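Local coordinates for nucleoporin GLE1 (PDB 6B4E), which serves as a nuclear pore component and mRNA export factor, represented here by its C-terminal, largely helical domain, which includes the region that interacts with NUP42, DBP5 and GFD1, at residues 151-156 and 164-169; 213-218 and 225-230; 252-257 and 281-286. One frame throughout, in Å; residues are numbered along the deposited sequence.

Contact 1. Residues 151-156 and 164-169; sequences KGRQNM and NKWEDN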
ATOM      1  N   LYS A 151     -22.511  -1.286   6.098  1.00 44.43           N
ATOM      2  CA  LYS A 151     -21.466  -2.261   6.396  1.00 43.26           C
ATOM      3  C   LYS A 151     -20.391  -2.268   5.315  1.00 54.87           C
ATOM      4  O   LYS A 151     -19.201  -2.395   5.612  1.00 36.96           O
ATOM      5  CB  LYS A 151     -22.076  -3.655   6.537  1.00 48.51           C
ATOM      6  CG  LYS A 151     -21.065  -4.761   6.774  1.00 71.56           C
ATOM      7  CD  LYS A 151     -20.231  -4.478   8.004  1.00 82.85           C
ATOM      8  CE  LYS A 151     -19.305  -5.630   8.312  1.00 79.86           C
ATOM      9  NZ  LYS A 151     -18.416  -5.315   9.457  1.00100.81           N
ATOM     10  N   GLY A 152     -20.790  -2.154   4.052  1.00 46.10           N
ATOM     11  CA  GLY A 152     -19.803  -2.120   2.981  1.00 34.64           C
ATOM     12  C   GLY A 152     -18.899  -0.904   3.063  1.00 39.70           C
ATOM     13  O   GLY A 152     -17.677  -1.012   2.923  1.00 33.88           O
ATOM     14  N   ARG A 153     -19.491   0.271   3.296  1.00 45.76           N
ATOM     15  CA  ARG A 153     -18.710   1.487   3.507  1.00 45.92           C
ATOM     16  C   ARG A 153     -17.632   1.267   4.556  1.00 43.05           C
ATOM     17  O   ARG A 153     -16.457   1.577   4.341  1.00 40.89           O
ATOM     18  CB  ARG A 153     -19.634   2.628   3.942  1.00 48.09           C
ATOM     19  CG  ARG A 153     -20.521   3.152   2.853  1.00 48.19           C
ATOM     20  CD  ARG A 153     -19.834   4.264   2.115  1.00 40.39           C
ATOM     21  NE  ARG A 153     -20.669   4.782   1.041  1.00 51.88           N
ATOM     22  CZ  ARG A 153     -20.558   6.001   0.534  1.00 59.60           C
ATOM     23  NH1 ARG A 153     -19.653   6.847   1.013  1.00 51.24           N
ATOM     24  NH2 ARG A 153     -21.364   6.386  -0.444  1.00 93.72           N
ATOM     25  N   GLN A 154     -18.023   0.712   5.700  1.00 46.49           N
ATOM     26  CA  GLN A 154     -17.076   0.475   6.782  1.00 39.17           C
ATOM     27  C   GLN A 154     -15.933  -0.434   6.334  1.00 49.88           C
ATOM     28  O   GLN A 154     -14.762  -0.172   6.632  1.00 41.93           O
ATOM     29  CB  GLN A 154     -17.823  -0.128   7.965  1.00 60.41           C
ATOM     30  CG  GLN A 154     -17.214   0.171   9.316  1.00 70.61           C
ATOM     31  CD  GLN A 154     -18.202  -0.038  10.448  1.00 86.19           C
ATOM     32  OE1 GLN A 154     -19.417   0.003  10.249  1.00104.35           O
ATOM     33  NE2 GLN A 154     -17.681  -0.269  11.644  1.00 93.79           N
ATOM     34  N   ASN A 155     -16.262  -1.533   5.645  1.00 32.72           N
ATOM     35  CA  ASN A 155     -15.229  -2.470   5.219  1.00 33.69           C
ATOM     36  C   ASN A 155     -14.210  -1.777   4.330  1.00 33.16           C
ATOM     37  O   ASN A 155     -13.006  -2.048   4.427  1.00 34.29           O
ATOM     38  CB  ASN A 155     -15.860  -3.657   4.484  1.00 52.56           C
ATOM     39  CG  ASN A 155     -16.585  -4.619   5.418  1.00 65.86           C
ATOM     40  OD1 ASN A 155     -16.270  -4.706   6.602  1.00 50.53           O
ATOM     41  ND2 ASN A 155     -17.553  -5.353   4.877  1.00 69.58           N
ATOM     42  N   MET A 156     -14.675  -0.873   3.466  1.00 43.16           N
ATOM     43  CA  MET A 156     -13.794  -0.209   2.515  1.00 35.94           C
ATOM     44  C   MET A 156     -13.035   0.964   3.125  1.00 36.78           C
ATOM     45  O   MET A 156     -12.365   1.685   2.385  1.00 38.19           O
ATOM     46  CB  MET A 156     -14.590   0.250   1.283  1.00 41.75           C
ATOM     47  CG  MET A 156     -15.081  -0.891   0.378  1.00 37.62           C
ATOM     48  SD  MET A 156     -13.763  -2.047  -0.105  1.00 35.32           S
ATOM     49  CE  MET A 156     -12.705  -0.963  -1.058  1.00 30.75           C
ATOM     50  N   ASN A 164     -24.250   9.532  10.963  1.00 60.52           N
ATOM     51  CA  ASN A 164     -24.946   9.196   9.723  1.00 89.07           C
ATOM     52  C   ASN A 164     -24.601  10.115   8.547  1.00 96.10           C
ATOM     53  O   ASN A 164     -25.390  10.233   7.606  1.00102.54           O
ATOM     54  CB  ASN A 164     -26.464   9.157   9.937  1.00110.82           C
ATOM     55  CG  ASN A 164     -26.894   7.981  10.791  1.00119.93           C
ATOM     56  OD1 ASN A 164     -26.124   7.037  11.001  1.00 86.07           O
ATOM     57  ND2 ASN A 164     -28.129   8.022  11.280  1.00131.87           N
ATOM     58  N   LYS A 165     -23.430  10.752   8.554  1.00 44.72           N
ATOM     59  CA  LYS A 165     -22.877  11.405   7.365  1.00 43.36           C
ATOM     60  C   LYS A 165     -21.476  10.871   7.127  1.00 45.68           C
ATOM     61  O   LYS A 165     -20.618  10.964   8.007  1.00 40.87           O
ATOM     62  CB  LYS A 165     -22.839  12.925   7.517  1.00 48.85           C
ATOM     63  CG  LYS A 165     -22.463  13.675   6.250  1.00 65.58           C
ATOM     64  CD  LYS A 165     -22.637  15.181   6.454  1.00 57.92           C
ATOM     65  CE  LYS A 165     -22.775  15.940   5.146  1.00 68.71           C
ATOM     66  NZ  LYS A 165     -23.149  17.372   5.403  1.00 77.16           N
ATOM     67  N   TRP A 166     -21.248  10.317   5.941  1.00 41.46           N
ATOM     68  CA  TRP A 166     -19.933   9.815   5.576  1.00 39.43           C
ATOM     69  C   TRP A 166     -18.972  10.965   5.301  1.00 43.05           C
ATOM     70  O   TRP A 166     -19.382  12.087   4.981  1.00 36.33           O
ATOM     71  CB  TRP A 166     -20.036   8.909   4.350  1.00 44.07           C
ATOM     72  CG  TRP A 166     -20.812   7.675   4.630  1.00 46.06           C
ATOM     73  CD1 TRP A 166     -22.081   7.389   4.224  1.00 75.20           C
ATOM     74  CD2 TRP A 166     -20.379   6.562   5.414  1.00 67.69           C
ATOM     75  NE1 TRP A 166     -22.462   6.158   4.700  1.00 51.29           N
ATOM     76  CE2 TRP A 166     -21.433   5.630   5.435  1.00 49.20           C
ATOM     77  CE3 TRP A 166     -19.197   6.262   6.099  1.00 41.82           C
ATOM     78  CZ2 TRP A 166     -21.338   4.418   6.110  1.00 76.98           C
ATOM     79  CZ3 TRP A 166     -19.108   5.066   6.767  1.00 69.13           C
ATOM     80  CH2 TRP A 166     -20.170   4.157   6.768  1.00 57.67           C
ATOM     81  N   GLU A 167     -17.679  10.677   5.455  1.00 33.59           N
ATOM     82  CA  GLU A 167     -16.657  11.656   5.118  1.00 49.07           C
ATOM     83  C   GLU A 167     -16.746  11.960   3.628  1.00 31.85           C
ATOM     84  O   GLU A 167     -17.171  11.120   2.826  1.00 31.12           O
ATOM     85  CB  GLU A 167     -15.263  11.140   5.502  1.00 54.06           C
ATOM     86  CG  GLU A 167     -14.518  10.426   4.396  1.00 37.81           C
ATOM     87  CD  GLU A 167     -13.208   9.771   4.847  1.00 38.59           C
ATOM     88  OE1 GLU A 167     -12.172  10.463   4.966  1.00 33.08           O
ATOM     89  OE2 GLU A 167     -13.219   8.543   5.046  1.00 32.69           O
ATOM     90  N   ASP A 168     -16.393  13.185   3.254  1.00 37.51           N
ATOM     91  CA  ASP A 168     -16.612  13.553   1.866  1.00 34.84           C
ATOM     92  C   ASP A 168     -15.689  12.743   0.966  1.00 31.00           C
ATOM     93  O   ASP A 168     -14.683  12.168   1.403  1.00 31.69           O
ATOM     94  CB  ASP A 168     -16.432  15.057   1.645  1.00 53.11           C
ATOM     95  CG  ASP A 168     -15.120  15.594   2.165  1.00 51.14           C
ATOM     96  OD1 ASP A 168     -14.095  15.397   1.477  1.00 71.82           O
ATOM     97  OD2 ASP A 168     -15.130  16.277   3.219  1.00 56.49           O
ATOM     98  N   ASN A 169     -16.093  12.643  -0.300  1.00 30.19           N
ATOM     99  CA  ASN A 169     -15.391  11.773  -1.236  1.00 26.60           C
ATOM    100  C   ASN A 169     -13.937  12.186  -1.396  1.00 27.25           C
ATOM    101  O   ASN A 169     -13.049  11.330  -1.476  1.00 26.47           O
ATOM    102  CB  ASN A 169     -16.103  11.787  -2.587  1.00 31.04           C
ATOM    103  CG  ASN A 169     -17.369  10.959  -2.585  1.00 50.93           C
ATOM    104  OD1 ASN A 169     -17.725  10.367  -1.577  1.00 42.83           O
ATOM    105  ND2 ASN A 169     -18.059  10.920  -3.713  1.00 41.35           N
TER
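Arg153 lies along one face of the Trp166 indole, and its CB, CG, CD and NH1 each meet part of the ring. CB is closest, a CH-pi contact 3.5 Å from the centroid of the six-membered ring, with CH2 and CZ2 directly beneath it. CG comes next, 3.6 Å from Trp166 CZ2, and CD follows near CE2, at 3.9 Å. The chain bends at chi2 (-90°), which turns it along the indole. NE bonds to the backbone O of Ile147, which helps to set the rotation of the guanidinium. The group lies nearly flat on the indole, its plane 20° from that of the ring and CZ 4.5 Å from the five-membered centroid in a cation-pi stack; NH1 ends near CG and CB of Trp166. Arginine suits the place because its methylenes and its charge both favour an aromatic face. A leucine in place of Trp166 would probably cost the guanidinium this stack and leave the methylenes of Arg153 poorly covered. Arg160 makes a further cation-pi contact with the indole, and Trp158 one with Arg153. Through Asn155, helix 150-155 rests on helix 4-30, while Asp168 N-caps helix 169-188, into which the tryptophan's loop leads.

Contact 2. Residues 213-218 and 225-230; sequences ARICNT and NTHFVI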
ATOM      1  N   ALA A 213      -3.875  -6.441 -11.187  1.00 22.64           N
ATOM      2  CA  ALA A 213      -4.614  -7.572 -11.728  1.00 24.66           C
ATOM      3  C   ALA A 213      -5.967  -7.719 -11.055  1.00 27.00           C
ATOM      4  O   ALA A 213      -6.971  -7.979 -11.722  1.00 31.71           O
ATOM      5  CB  ALA A 213      -3.807  -8.862 -11.563  1.00 30.42           C
ATOM      6  N   ARG A 214      -6.002  -7.608  -9.729  1.00 30.96           N
ATOM      7  CA  ARG A 214      -7.238  -7.860  -8.997  1.00 29.40           C
ATOM      8  C   ARG A 214      -8.276  -6.780  -9.259  1.00 29.05           C
ATOM      9  O   ARG A 214      -9.477  -7.072  -9.333  1.00 30.77           O
ATOM     10  CB  ARG A 214      -6.938  -7.967  -7.505  1.00 28.57           C
ATOM     11  CG  ARG A 214      -6.188  -9.262  -7.195  1.00 29.77           C
ATOM     12  CD  ARG A 214      -5.606  -9.289  -5.803  1.00 33.02           C
ATOM     13  NE  ARG A 214      -4.841 -10.516  -5.638  1.00 30.93           N
ATOM     14  CZ  ARG A 214      -4.113 -10.833  -4.578  1.00 27.40           C
ATOM     15  NH1 ARG A 214      -4.064 -10.040  -3.520  1.00 30.39           N
ATOM     16  NH2 ARG A 214      -3.422 -11.965  -4.588  1.00 33.40           N
ATOM     17  N   ILE A 215      -7.840  -5.523  -9.355  1.00 27.60           N
ATOM     18  CA  ILE A 215      -8.768  -4.459  -9.714  1.00 25.94           C
ATOM     19  C   ILE A 215      -9.288  -4.675 -11.130  1.00 29.06           C
ATOM     20  O   ILE A 215     -10.486  -4.539 -11.389  1.00 28.79           O
ATOM     21  CB  ILE A 215      -8.098  -3.081  -9.540  1.00 28.36           C
ATOM     22  CG1 ILE A 215      -7.851  -2.813  -8.047  1.00 25.93           C
ATOM     23  CG2 ILE A 215      -8.985  -1.991 -10.120  1.00 27.51           C
ATOM     24  CD1 ILE A 215      -7.086  -1.520  -7.751  1.00 28.84           C
ATOM     25  N   CYS A 216      -8.409  -5.066 -12.060  1.00 25.22           N
ATOM     26  CA  CYS A 216      -8.871  -5.359 -13.412  1.00 26.88           C
ATOM     27  C   CYS A 216      -9.801  -6.563 -13.464  1.00 27.54           C
ATOM     28  O   CYS A 216     -10.550  -6.707 -14.434  1.00 29.39           O
ATOM     29  CB  CYS A 216      -7.691  -5.599 -14.337  1.00 30.69           C
ATOM     30  SG  CYS A 216      -6.842  -4.069 -14.788  1.00 30.21           S
ATOM     31  N   ASN A 217      -9.779  -7.426 -12.455  1.00 29.12           N
ATOM     32  CA  ASN A 217     -10.650  -8.588 -12.429  1.00 30.25           C
ATOM     33  C   ASN A 217     -11.889  -8.364 -11.575  1.00 33.70           C
ATOM     34  O   ASN A 217     -12.722  -9.267 -11.462  1.00 35.31           O
ATOM     35  CB  ASN A 217      -9.878  -9.813 -11.926  1.00 31.96           C
ATOM     36  CG  ASN A 217      -8.810 -10.272 -12.908  1.00 28.94           C
ATOM     37  OD1 ASN A 217      -8.854  -9.943 -14.100  1.00 29.32           O
ATOM     38  ND2 ASN A 217      -7.854 -11.062 -12.414  1.00 32.06           N
ATOM     39  N   THR A 218     -12.042  -7.178 -11.003  1.00 30.22           N
ATOM     40  CA  THR A 218     -13.146  -6.881 -10.094  1.00 33.38           C
ATOM     41  C   THR A 218     -14.420  -6.602 -10.890  1.00 37.81           C
ATOM     42  O   THR A 218     -14.359  -5.898 -11.900  1.00 35.44           O
ATOM     43  CB  THR A 218     -12.770  -5.679  -9.229  1.00 35.38           C
ATOM     44  OG1 THR A 218     -11.713  -6.063  -8.346  1.00 32.88           O
ATOM     45  CG2 THR A 218     -13.929  -5.163  -8.404  1.00 29.61           C
ATOM     46  N   ASN A 225     -14.597   5.736  -8.185  1.00 23.01           N
ATOM     47  CA  ASN A 225     -13.518   6.667  -8.485  1.00 28.56           C
ATOM     48  C   ASN A 225     -12.248   6.308  -7.730  1.00 24.23           C
ATOM     49  O   ASN A 225     -11.141   6.523  -8.244  1.00 25.76           O
ATOM     50  CB  ASN A 225     -13.941   8.092  -8.147  1.00 28.91           C
ATOM     51  CG  ASN A 225     -12.851   9.105  -8.437  1.00 27.56           C
ATOM     52  OD1 ASN A 225     -12.372   9.224  -9.566  1.00 24.23           O
ATOM     53  ND2 ASN A 225     -12.469   9.860  -7.422  1.00 25.23           N
ATOM     54  N   THR A 226     -12.390   5.758  -6.515  1.00 23.18           N
ATOM     55  CA  THR A 226     -11.233   5.512  -5.656  1.00 22.26           C
ATOM     56  C   THR A 226     -10.273   4.507  -6.279  1.00 27.46           C
ATOM     57  O   THR A 226      -9.055   4.610  -6.098  1.00 25.87           O
ATOM     58  CB  THR A 226     -11.683   5.007  -4.284  1.00 24.32           C
ATOM     59  OG1 THR A 226     -12.812   5.775  -3.816  1.00 27.82           O
ATOM     60  CG2 THR A 226     -10.554   5.119  -3.298  1.00 28.72           C
ATOM     61  N   HIS A 227     -10.794   3.505  -6.983  1.00 27.21           N
ATOM     62  CA  HIS A 227      -9.901   2.570  -7.665  1.00 28.22           C
ATOM     63  C   HIS A 227      -8.981   3.308  -8.626  1.00 21.07           C
ATOM     64  O   HIS A 227      -7.785   2.995  -8.729  1.00 22.02           O
ATOM     65  CB  HIS A 227     -10.703   1.522  -8.427  1.00 27.41           C
ATOM     66  CG  HIS A 227     -11.453   0.586  -7.540  1.00 26.71           C
ATOM     67  ND1 HIS A 227     -12.739   0.842  -7.111  1.00 26.70           N
ATOM     68  CD2 HIS A 227     -11.095  -0.593  -6.983  1.00 27.21           C
ATOM     69  CE1 HIS A 227     -13.147  -0.150  -6.340  1.00 38.91           C
ATOM     70  NE2 HIS A 227     -12.171  -1.036  -6.251  1.00 28.04           N
ATOM     71  N   PHE A 228      -9.523   4.284  -9.340  1.00 22.61           N
ATOM     72  CA  PHE A 228      -8.713   5.026 -10.286  1.00 19.22           C
ATOM     73  C   PHE A 228      -7.744   5.943  -9.567  1.00 21.45           C
ATOM     74  O   PHE A 228      -6.605   6.121 -10.015  1.00 21.48           O
ATOM     75  CB  PHE A 228      -9.604   5.825 -11.237  1.00 28.31           C
ATOM     76  CG  PHE A 228     -10.404   4.963 -12.187  1.00 25.78           C
ATOM     77  CD1 PHE A 228      -9.815   4.406 -13.305  1.00 24.27           C
ATOM     78  CD2 PHE A 228     -11.739   4.701 -11.947  1.00 22.23           C
ATOM     79  CE1 PHE A 228     -10.542   3.615 -14.168  1.00 23.63           C
ATOM     80  CE2 PHE A 228     -12.475   3.916 -12.812  1.00 21.72           C
ATOM     81  CZ  PHE A 228     -11.869   3.374 -13.929  1.00 25.57           C
ATOM     82  N   VAL A 229      -8.189   6.544  -8.461  1.00 20.86           N
ATOM     83  CA  VAL A 229      -7.305   7.381  -7.663  1.00 23.51           C
ATOM     84  C   VAL A 229      -6.097   6.583  -7.187  1.00 22.05           C
ATOM     85  O   VAL A 229      -4.956   7.028  -7.333  1.00 21.49           O
ATOM     86  CB  VAL A 229      -8.071   8.007  -6.481  1.00 25.48           C
ATOM     87  CG1 VAL A 229      -7.105   8.747  -5.555  1.00 26.53           C
ATOM     88  CG2 VAL A 229      -9.112   8.975  -6.994  1.00 24.93           C
ATOM     89  N   ILE A 230      -6.319   5.422  -6.566  1.00 21.74           N
ATOM     90  CA  ILE A 230      -5.176   4.710  -6.011  1.00 21.07           C
ATOM     91  C   ILE A 230      -4.288   4.185  -7.133  1.00 20.65           C
ATOM     92  O   ILE A 230      -3.068   4.085  -6.958  1.00 23.01           O
ATOM     93  CB  ILE A 230      -5.609   3.592  -5.045  1.00 25.76           C
ATOM     94  CG1 ILE A 230      -6.389   2.490  -5.755  1.00 23.43           C
ATOM     95  CG2 ILE A 230      -6.417   4.186  -3.875  1.00 31.22           C
ATOM     96  CD1 ILE A 230      -5.501   1.350  -6.258  1.00 24.33           C
TER
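Ile215 and His227 share a chi1 of -68°, which sets CG1 of the one and CG of the other anti to the carbonyl carbon and sends both side chains into the gap between their helices. These are two consecutive helices of the all-helical GLE1 domain, joined by a short loop: the end of helix 206-216 meets the beginning of the long helix 225-264. Ile230 differs: its chi1 of 65° tucks CG1 between backbone N and carbonyl carbon, and from there its CD1 meets CD1 of Ile215 tip to tip at 3.6 Å. The branched Ile215 can serve two partners, for its CG2 also approaches CD2 of His227 at 4.0 Å, slantwise to the imidazole. Histidine fits because its CD2 carbon can pack here while its nitrogens are satisfied elsewhere: ND1 pairs with the backbone N of Thr224 and NE2 with OG1 of Thr144, and these bonds hold the buried ring against rotation. Arg214 instead forms a salt bridge with an acidic side chain on the chain of another protein. Where helix 206-216 gives out, Thr218 folds back, OG1 donating to the carbonyl O of Arg214 over 2.6 Å, tilted 30° from the carbonyl plane.

Contact 3. Residues 252-257 and 281-286; sequences KLLILI and EAWQNN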
ATOM      1  N   LYS A 252       1.229  -4.543 -20.989  1.00 18.31           N
ATOM      2  CA  LYS A 252      -0.145  -4.968 -21.242  1.00 20.41           C
ATOM      3  C   LYS A 252      -1.058  -4.579 -20.085  1.00 18.21           C
ATOM      4  O   LYS A 252      -2.215  -4.198 -20.296  1.00 20.12           O
ATOM      5  CB  LYS A 252      -0.203  -6.478 -21.462  1.00 19.06           C
ATOM      6  CG  LYS A 252       0.475  -6.917 -22.755  1.00 21.67           C
ATOM      7  CD  LYS A 252       0.925  -8.370 -22.717  1.00 26.27           C
ATOM      8  CE  LYS A 252      -0.218  -9.321 -22.469  1.00 22.51           C
ATOM      9  NZ  LYS A 252       0.248 -10.751 -22.492  1.00 22.98           N
ATOM     10  N   LEU A 253      -0.560  -4.673 -18.852  1.00 20.22           N
ATOM     11  CA  LEU A 253      -1.421  -4.394 -17.710  1.00 25.35           C
ATOM     12  C   LEU A 253      -1.618  -2.894 -17.534  1.00 27.29           C
ATOM     13  O   LEU A 253      -2.706  -2.453 -17.137  1.00 21.70           O
ATOM     14  CB  LEU A 253      -0.828  -5.054 -16.457  1.00 24.90           C
ATOM     15  CG  LEU A 253      -1.680  -5.100 -15.190  1.00 28.36           C
ATOM     16  CD1 LEU A 253      -3.122  -5.461 -15.482  1.00 25.13           C
ATOM     17  CD2 LEU A 253      -1.077  -6.088 -14.227  1.00 25.74           C
ATOM     18  N   LEU A 254      -0.595  -2.088 -17.843  1.00 17.69           N
ATOM     19  CA  LEU A 254      -0.771  -0.634 -17.810  1.00 19.74           C
ATOM     20  C   LEU A 254      -1.762  -0.179 -18.868  1.00 21.04           C
ATOM     21  O   LEU A 254      -2.572   0.729 -18.622  1.00 19.46           O
ATOM     22  CB  LEU A 254       0.562   0.087 -18.008  1.00 22.12           C
ATOM     23  CG  LEU A 254       1.622  -0.094 -16.915  1.00 20.56           C
ATOM     24  CD1 LEU A 254       2.735   0.929 -17.168  1.00 18.58           C
ATOM     25  CD2 LEU A 254       1.059   0.076 -15.533  1.00 21.63           C
ATOM     26  N   ILE A 255      -1.704  -0.778 -20.060  1.00 20.10           N
ATOM     27  CA  ILE A 255      -2.700  -0.473 -21.083  1.00 19.52           C
ATOM     28  C   ILE A 255      -4.090  -0.866 -20.598  1.00 23.77           C
ATOM     29  O   ILE A 255      -5.075  -0.164 -20.851  1.00 23.01           O
ATOM     30  CB  ILE A 255      -2.333  -1.173 -22.403  1.00 20.44           C
ATOM     31  CG1 ILE A 255      -1.024  -0.580 -22.947  1.00 20.04           C
ATOM     32  CG2 ILE A 255      -3.473  -1.067 -23.427  1.00 23.84           C
ATOM     33  CD1 ILE A 255      -0.405  -1.357 -24.058  1.00 23.02           C
ATOM     34  N   LEU A 256      -4.201  -2.000 -19.910  1.00 19.28           N
ATOM     35  CA  LEU A 256      -5.511  -2.454 -19.467  1.00 21.83           C
ATOM     36  C   LEU A 256      -6.111  -1.471 -18.470  1.00 23.52           C
ATOM     37  O   LEU A 256      -7.285  -1.107 -18.589  1.00 23.15           O
ATOM     38  CB  LEU A 256      -5.420  -3.858 -18.875  1.00 20.93           C
ATOM     39  CG  LEU A 256      -6.773  -4.528 -18.615  1.00 27.43           C
ATOM     40  CD1 LEU A 256      -7.537  -4.813 -19.925  1.00 30.47           C
ATOM     41  CD2 LEU A 256      -6.559  -5.798 -17.871  1.00 23.01           C
ATOM     42  N   ILE A 257      -5.323  -1.000 -17.490  1.00 23.00           N
ATOM     43  CA  ILE A 257      -5.895  -0.055 -16.517  1.00 23.10           C
ATOM     44  C   ILE A 257      -6.088   1.325 -17.138  1.00 25.26           C
ATOM     45  O   ILE A 257      -7.080   2.009 -16.860  1.00 24.78           O
ATOM     46  CB  ILE A 257      -5.061   0.039 -15.214  1.00 19.85           C
ATOM     47  CG1 ILE A 257      -3.599   0.486 -15.425  1.00 23.22           C
ATOM     48  CG2 ILE A 257      -5.124  -1.257 -14.475  1.00 24.02           C
ATOM     49  CD1 ILE A 257      -2.911   0.905 -14.111  1.00 23.84           C
ATOM     50  N   GLU A 281      -1.327   8.517 -21.322  1.00 19.38           N
ATOM     51  CA  GLU A 281      -0.925   9.306 -22.479  1.00 20.43           C
ATOM     52  C   GLU A 281       0.515   9.788 -22.369  1.00 22.53           C
ATOM     53  O   GLU A 281       1.233   9.851 -23.378  1.00 20.25           O
ATOM     54  CB  GLU A 281      -1.862  10.499 -22.659  1.00 24.96           C
ATOM     55  CG  GLU A 281      -3.264  10.112 -23.053  1.00 23.61           C
ATOM     56  CD  GLU A 281      -4.257  11.278 -23.000  1.00 28.95           C
ATOM     57  OE1 GLU A 281      -3.863  12.429 -22.660  1.00 39.89           O
ATOM     58  OE2 GLU A 281      -5.435  11.028 -23.323  1.00 32.08           O
ATOM     59  N   ALA A 282       0.946  10.167 -21.172  1.00 19.40           N
ATOM     60  CA  ALA A 282       2.327  10.600 -21.000  1.00 21.04           C
ATOM     61  C   ALA A 282       3.293   9.462 -21.297  1.00 17.80           C
ATOM     62  O   ALA A 282       4.350   9.674 -21.898  1.00 20.61           O
ATOM     63  CB  ALA A 282       2.522  11.122 -19.573  1.00 17.52           C
ATOM     64  N   TRP A 283       2.949   8.251 -20.856  1.00 16.62           N
ATOM     65  CA  TRP A 283       3.773   7.079 -21.131  1.00 14.68           C
ATOM     66  C   TRP A 283       3.795   6.777 -22.614  1.00 16.46           C
ATOM     67  O   TRP A 283       4.854   6.489 -23.192  1.00 20.63           O
ATOM     68  CB  TRP A 283       3.223   5.899 -20.342  1.00 15.92           C
ATOM     69  CG  TRP A 283       3.823   4.562 -20.644  1.00 19.42           C
ATOM     70  CD1 TRP A 283       5.151   4.237 -20.705  1.00 20.52           C
ATOM     71  CD2 TRP A 283       3.103   3.363 -20.887  1.00 18.58           C
ATOM     72  NE1 TRP A 283       5.298   2.891 -20.978  1.00 17.15           N
ATOM     73  CE2 TRP A 283       4.050   2.337 -21.101  1.00 21.28           C
ATOM     74  CE3 TRP A 283       1.740   3.047 -20.950  1.00 19.51           C
ATOM     75  CZ2 TRP A 283       3.677   1.031 -21.378  1.00 20.08           C
ATOM     76  CZ3 TRP A 283       1.376   1.755 -21.227  1.00 20.34           C
ATOM     77  CH2 TRP A 283       2.338   0.757 -21.440  1.00 19.46           C
ATOM     78  N   GLN A 284       2.621   6.837 -23.250  1.00 19.49           N
ATOM     79  CA  GLN A 284       2.546   6.620 -24.691  1.00 19.26           C
ATOM     80  C   GLN A 284       3.367   7.636 -25.456  1.00 19.41           C
ATOM     81  O   GLN A 284       3.771   7.371 -26.593  1.00 21.61           O
ATOM     82  CB  GLN A 284       1.085   6.661 -25.133  1.00 20.76           C
ATOM     83  CG  GLN A 284       0.318   5.452 -24.672  1.00 24.76           C
ATOM     84  CD  GLN A 284      -1.171   5.578 -24.961  1.00 26.79           C
ATOM     85  OE1 GLN A 284      -1.729   6.688 -24.990  1.00 26.36           O
ATOM     86  NE2 GLN A 284      -1.815   4.451 -25.197  1.00 26.81           N
ATOM     87  N   ASN A 285       3.575   8.823 -24.890  1.00 18.67           N
ATOM     88  CA  ASN A 285       4.394   9.859 -25.502  1.00 22.86           C
ATOM     89  C   ASN A 285       5.818   9.861 -24.964  1.00 17.17           C
ATOM     90  O   ASN A 285       6.511  10.867 -25.085  1.00 19.52           O
ATOM     91  CB  ASN A 285       3.740  11.233 -25.298  1.00 23.04           C
ATOM     92  CG  ASN A 285       4.244  12.278 -26.269  1.00 19.46           C
ATOM     93  OD1 ASN A 285       4.741  11.957 -27.342  1.00 21.98           O
ATOM     94  ND2 ASN A 285       4.145  13.561 -25.877  1.00 23.59           N
ATOM     95  N   ASN A 286       6.280   8.754 -24.389  1.00 21.14           N
ATOM     96  CA  ASN A 286       7.666   8.661 -23.921  1.00 20.77           C
ATOM     97  C   ASN A 286       8.011   9.810 -22.987  1.00 16.93           C
ATOM     98  O   ASN A 286       9.063  10.455 -23.086  1.00 17.08           O
ATOM     99  CB  ASN A 286       8.622   8.583 -25.100  1.00 20.01           C
ATOM    100  CG  ASN A 286       8.934   7.177 -25.445  1.00 21.55           C
ATOM    101  OD1 ASN A 286       9.762   6.528 -24.778  1.00 21.09           O
ATOM    102  ND2 ASN A 286       8.245   6.652 -26.453  1.00 23.43           N
TER
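Trp283 pushes the outer rim of its six-membered ring against Leu254 and Ile255, two consecutive residues of the long helix 225-264. Leu254 takes a face: its CD1 stands almost exactly on the ring normal, 4.2 Å from the centroid of the six-membered ring and only 4° off the perpendicular, a CH-pi contact. Its CB adds a second touch, 3.7 Å from Trp283 CZ3. Ile255 takes the edge instead, with CG1 near the plane of the indole and 3.8 Å from the same CZ3, the two side chains crossing at about a right angle. One corner of the ring is thus held from two directions by aliphatic carbon, which suits leucine and isoleucine, while the broad flat indole can span a gap in which Leu254 CA and Trp283 CA are 9.5 Å apart. The tryptophan reaches that far because chi1 of 172° sets CG anti to the backbone N and the ring extends away from its own helix.

Farther out, Leu243 and Ser251 of helix 225-264 also pack on the indole, and Leu254 also touches Trp234 and Trp235. Other side chains of residues 252-257 serve different partners: Leu253 touches Trp209 and Leu212 of helix 206-216, and Lys252 NZ bonds to the backbone of a chain of another protein. On the tryptophan's side the helix stops almost at once. Asn285 is the first residue to leave helical angles, and Asn286 takes a positive phi, 54°, a conformation asparagine tolerates better than most residues. Its N returns to the carbonyl O of Trp283 at 2.9 Å, and the next backbone N reaches O of Ala282. These two bonds, with the positive phi of Asn286, make up the Schellman motif that closes helix 271-284 just beyond its packing tryptophan.

The three contacts follow one another along the chain and step across the domain. Contacts 1 and 2 have centres 18 Å apart and come no nearer than about 5 Å between atoms; contact 1 and contact 3 are farther separated, 32 Å between centres. Contacts 2 and 3 do touch, although their centres lie 16 Å apart, and both draw on helix 225-264, contact 2 at its beginning and contact 3 closer to its end. Cys216 makes the junction: its SG is 3.3 Å from CG2 of Ile257 and also packs on Leu256. Segments 213-218 and 252-257 both meet the chain of another protein, whereas contact 1 takes no part in that interface.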